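Local coordinates for protein COG0778: Nitroreductase (Streptococcus pneumoniae, PDB 2B67) that probably catalyses NAD(P)H-dependent reduction of nitro compounds or other acceptors through a bound flavin mononucleotide, at residues 75-86 with 172-183. Residues are numbered along the deposited sequence; the frame is centred on the assembly and turned at random.
Sequences APVTIALFTDTD and DRFRPELLITVG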
# COMPACT_ATOMS: atom_id res chain seq x y z
N ALA A 75 -11.18 17.52 10.77
CA ALA A 75 -11.70 16.70 9.68
C ALA A 75 -13.10 16.17 10.01
O ALA A 75 -13.32 15.65 11.09
CB ALA A 75 -10.75 15.56 9.34
N PRO A 76 -14.06 16.34 9.07
CA PRO A 76 -15.43 15.88 9.37
C PRO A 76 -15.44 14.37 9.67
O PRO A 76 -16.26 13.88 10.45
CB PRO A 76 -16.18 16.18 8.07
CG PRO A 76 -15.37 17.13 7.33
CD PRO A 76 -13.95 16.94 7.72
N VAL A 77 -14.50 13.65 9.05
CA VAL A 77 -14.43 12.20 9.19
C VAL A 77 -12.97 11.80 9.31
O VAL A 77 -12.12 12.39 8.65
CB VAL A 77 -15.04 11.47 7.94
CG1 VAL A 77 -14.86 9.94 8.03
CG2 VAL A 77 -16.48 11.83 7.77
N THR A 78 -12.71 10.80 10.14
CA THR A 78 -11.43 10.11 10.19
C THR A 78 -11.70 8.61 10.13
O THR A 78 -12.59 8.09 10.80
CB THR A 78 -10.60 10.42 11.45
OG1 THR A 78 -10.25 11.80 11.46
CG2 THR A 78 -9.27 9.56 11.48
N ILE A 79 -10.95 7.93 9.28
CA ILE A 79 -11.11 6.51 9.09
C ILE A 79 -9.90 5.93 9.74
O ILE A 79 -8.78 6.21 9.29
CB ILE A 79 -11.16 6.12 7.59
CG1 ILE A 79 -12.41 6.69 6.93
CG2 ILE A 79 -11.14 4.60 7.45
CD1 ILE A 79 -12.36 6.78 5.41
N ALA A 80 -10.11 5.19 10.82
CA ALA A 80 -9.03 4.42 11.40
C ALA A 80 -8.92 3.07 10.70
O ALA A 80 -9.84 2.28 10.76
CB ALA A 80 -9.27 4.23 12.91
N LEU A 81 -7.80 2.82 10.03
CA LEU A 81 -7.57 1.56 9.32
C LEU A 81 -6.88 0.61 10.28
O LEU A 81 -5.77 0.89 10.76
CB LEU A 81 -6.71 1.76 8.07
CG LEU A 81 -6.23 0.52 7.30
CD1 LEU A 81 -7.42 -0.34 6.81
CD2 LEU A 81 -5.43 0.96 6.09
N PHE A 82 -7.54 -0.52 10.55
CA PHE A 82 -6.99 -1.59 11.42
C PHE A 82 -6.66 -2.81 10.56
O PHE A 82 -7.25 -3.02 9.48
CB PHE A 82 -8.03 -2.05 12.48
CG PHE A 82 -8.27 -1.05 13.60
CD1 PHE A 82 -9.02 0.10 13.36
CD2 PHE A 82 -7.73 -1.26 14.86
CE1 PHE A 82 -9.24 1.01 14.38
CE2 PHE A 82 -7.96 -0.36 15.89
CZ PHE A 82 -8.71 0.78 15.65
N THR A 83 -5.75 -3.64 11.04
CA THR A 83 -5.50 -4.91 10.40
C THR A 83 -5.70 -6.02 11.44
O THR A 83 -5.53 -5.79 12.64
CB THR A 83 -4.09 -5.00 9.83
OG1 THR A 83 -3.18 -4.61 10.85
CG2 THR A 83 -3.93 -4.04 8.64
N ASP A 84 -6.04 -7.20 10.93
CA ASP A 84 -6.34 -8.39 11.72
C ASP A 84 -5.09 -9.11 12.13
O ASP A 84 -4.46 -9.78 11.30
CB ASP A 84 -7.22 -9.34 10.89
CG ASP A 84 -8.05 -10.31 11.74
OD1 ASP A 84 -7.64 -10.61 12.89
OD2 ASP A 84 -9.10 -10.78 11.24
N THR A 85 -4.74 -9.04 13.40
CA THR A 85 -3.55 -9.71 13.86
C THR A 85 -3.73 -11.23 14.00
O THR A 85 -2.74 -11.93 14.16
CB THR A 85 -3.03 -9.16 15.20
OG1 THR A 85 -3.99 -9.47 16.22
CG2 THR A 85 -2.81 -7.61 15.10
N ASP A 86 -4.98 -11.71 13.96
CA ASP A 86 -5.26 -13.15 13.99
C ASP A 86 -5.50 -13.62 12.56
O ASP A 86 -6.65 -13.70 12.06
CB ASP A 86 -6.47 -13.48 14.89
CG ASP A 86 -6.49 -14.98 15.33
OD1 ASP A 86 -5.92 -15.83 14.60
OD2 ASP A 86 -7.05 -15.31 16.41
N ASP A 172 -8.94 -5.91 20.59
CA ASP A 172 -7.48 -5.86 20.56
C ASP A 172 -6.86 -6.78 19.49
O ASP A 172 -5.68 -6.62 19.12
CB ASP A 172 -6.90 -6.23 21.92
CG ASP A 172 -7.07 -5.13 22.95
OD1 ASP A 172 -7.22 -3.93 22.59
OD2 ASP A 172 -7.03 -5.45 24.16
N ARG A 173 -7.65 -7.75 19.03
CA ARG A 173 -7.29 -8.58 17.88
C ARG A 173 -6.91 -7.66 16.67
O ARG A 173 -6.07 -8.00 15.90
CB ARG A 173 -8.44 -9.54 17.54
CG ARG A 173 -8.32 -10.27 16.19
CD ARG A 173 -9.53 -11.18 15.96
NE ARG A 173 -9.72 -11.48 14.54
CZ ARG A 173 -10.82 -12.03 14.01
NH1 ARG A 173 -10.91 -12.22 12.70
NH2 ARG A 173 -11.85 -12.38 14.79
N PHE A 174 -7.55 -6.50 16.56
CA PHE A 174 -7.29 -5.53 15.49
C PHE A 174 -6.29 -4.46 15.94
O PHE A 174 -6.51 -3.80 16.97
CB PHE A 174 -8.62 -4.92 15.03
CG PHE A 174 -9.50 -5.94 14.39
CD1 PHE A 174 -10.42 -6.66 15.17
CD2 PHE A 174 -9.33 -6.26 13.03
CE1 PHE A 174 -11.22 -7.70 14.56
CE2 PHE A 174 -10.10 -7.27 12.43
CZ PHE A 174 -11.04 -8.01 13.18
N ARG A 175 -5.19 -4.29 15.20
CA ARG A 175 -4.24 -3.23 15.55
C ARG A 175 -4.37 -2.04 14.59
O ARG A 175 -4.60 -2.22 13.38
CB ARG A 175 -2.80 -3.73 15.58
CG ARG A 175 -2.29 -4.14 14.24
CD ARG A 175 -0.78 -4.32 14.26
NE ARG A 175 -0.19 -4.26 12.92
CZ ARG A 175 1.06 -4.63 12.63
NH1 ARG A 175 1.52 -4.54 11.38
NH2 ARG A 175 1.84 -5.14 13.59
N PRO A 176 -4.27 -0.83 15.14
CA PRO A 176 -4.40 0.34 14.29
C PRO A 176 -3.16 0.50 13.42
O PRO A 176 -2.03 0.33 13.89
CB PRO A 176 -4.58 1.50 15.29
CG PRO A 176 -4.01 1.01 16.59
CD PRO A 176 -4.12 -0.49 16.57
N GLU A 177 -3.36 0.75 12.14
CA GLU A 177 -2.22 0.99 11.25
C GLU A 177 -2.01 2.46 10.91
O GLU A 177 -0.87 2.95 10.88
CB GLU A 177 -2.37 0.18 9.95
CG GLU A 177 -2.38 -1.36 10.19
CD GLU A 177 -1.00 -1.96 10.43
OE1 GLU A 177 0.02 -1.24 10.43
OE2 GLU A 177 -0.94 -3.18 10.63
N LEU A 178 -3.11 3.16 10.64
CA LEU A 178 -3.12 4.51 10.03
C LEU A 178 -4.43 5.21 10.39
O LEU A 178 -5.47 4.55 10.51
CB LEU A 178 -3.15 4.39 8.47
CG LEU A 178 -1.94 3.94 7.66
CD1 LEU A 178 -2.28 3.86 6.16
CD2 LEU A 178 -0.72 4.86 7.89
N LEU A 179 -4.37 6.53 10.48
CA LEU A 179 -5.58 7.35 10.52
C LEU A 179 -5.63 8.09 9.18
O LEU A 179 -4.64 8.68 8.77
CB LEU A 179 -5.57 8.38 11.69
CG LEU A 179 -5.35 7.84 13.11
CD1 LEU A 179 -5.49 8.98 14.15
CD2 LEU A 179 -6.33 6.66 13.46
N ILE A 180 -6.78 8.06 8.53
CA ILE A 180 -6.98 8.75 7.27
C ILE A 180 -8.03 9.80 7.53
O ILE A 180 -9.21 9.44 7.70
CB ILE A 180 -7.61 7.84 6.16
CG1 ILE A 180 -7.08 6.40 6.21
CG2 ILE A 180 -7.51 8.52 4.80
CD1 ILE A 180 -5.93 6.14 5.44
N THR A 181 -7.63 11.06 7.54
CA THR A 181 -8.61 12.13 7.66
C THR A 181 -9.33 12.34 6.34
O THR A 181 -8.74 12.17 5.27
CB THR A 181 -7.97 13.44 8.09
OG1 THR A 181 -6.88 13.75 7.20
CG2 THR A 181 -7.48 13.33 9.59
N VAL A 182 -10.60 12.70 6.42
CA VAL A 182 -11.43 12.80 5.21
C VAL A 182 -12.21 14.10 5.23
O VAL A 182 -12.85 14.43 6.23
CB VAL A 182 -12.36 11.59 5.04
CG1 VAL A 182 -13.08 11.68 3.69
CG2 VAL A 182 -11.53 10.28 5.09
N GLY A 183 -12.11 14.85 4.15
CA GLY A 183 -12.84 16.10 4.06
C GLY A 183 -12.53 16.85 2.80
O GLY A 183 -11.63 16.49 2.04
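Arg173 reaches across to Asp84 with an extended side chain. CG is anti to the backbone N (chi1 168°), and the extended chain from CG to NE carries the guanidinium alongside the Asp84 carboxylate. CG passes Asp84 OD1 and the CB of Asp86. CD stays beside the same two atoms. NE gives a nearly straight hydrogen bond to Asp84 OD1 at 2.8 Å, almost in the guanidinium plane. At the tip, NH1 meets the syn lone pair of Asp84 OD2 at 2.7 Å. The salt bridge is therefore side-on, one nitrogen to each oxygen, with the two planes 30° apart. Phe174 CZ lies above one face of the guanidinium, offset toward its rim. Asp84 OD1 also accepts from Asp86 N, on the opposite face of the carboxylate from NE, which closes an Asx turn. OD2 has a second salt-bridge partner in Arg90.

Strands 77-84 and 174-183 are the two inner strands of the antiparallel sheet, four-stranded within this chain, of the FMN-binding nitroreductase fold. A classic beta bulge shifts their pairing by one residue: Glu177 and Leu178 both face Leu81. Leu81 O takes a bond of 2.8 Å from Glu177 N and a weak one from Leu178 N.

From the bulge, the bent Glu177 side chain crosses Thr83 at about a right angle. Thr83 OG1 donates to the anti lone pair of Glu177 OE2 at 2.7 Å. Arg175 NE and NH1 both grip that same oxygen, so three donors hold it. Pro176 CB sits over a face of the Phe82 ring, 4.3 Å from its centroid, in a CH-pi contact. Toward the other end, Ile79 CD1 touches Val182 CG2 at 3.6 Å. Leu178, on the same side of the sheet, comes close to a bound FMN and packs on Leu133 of the second subunit.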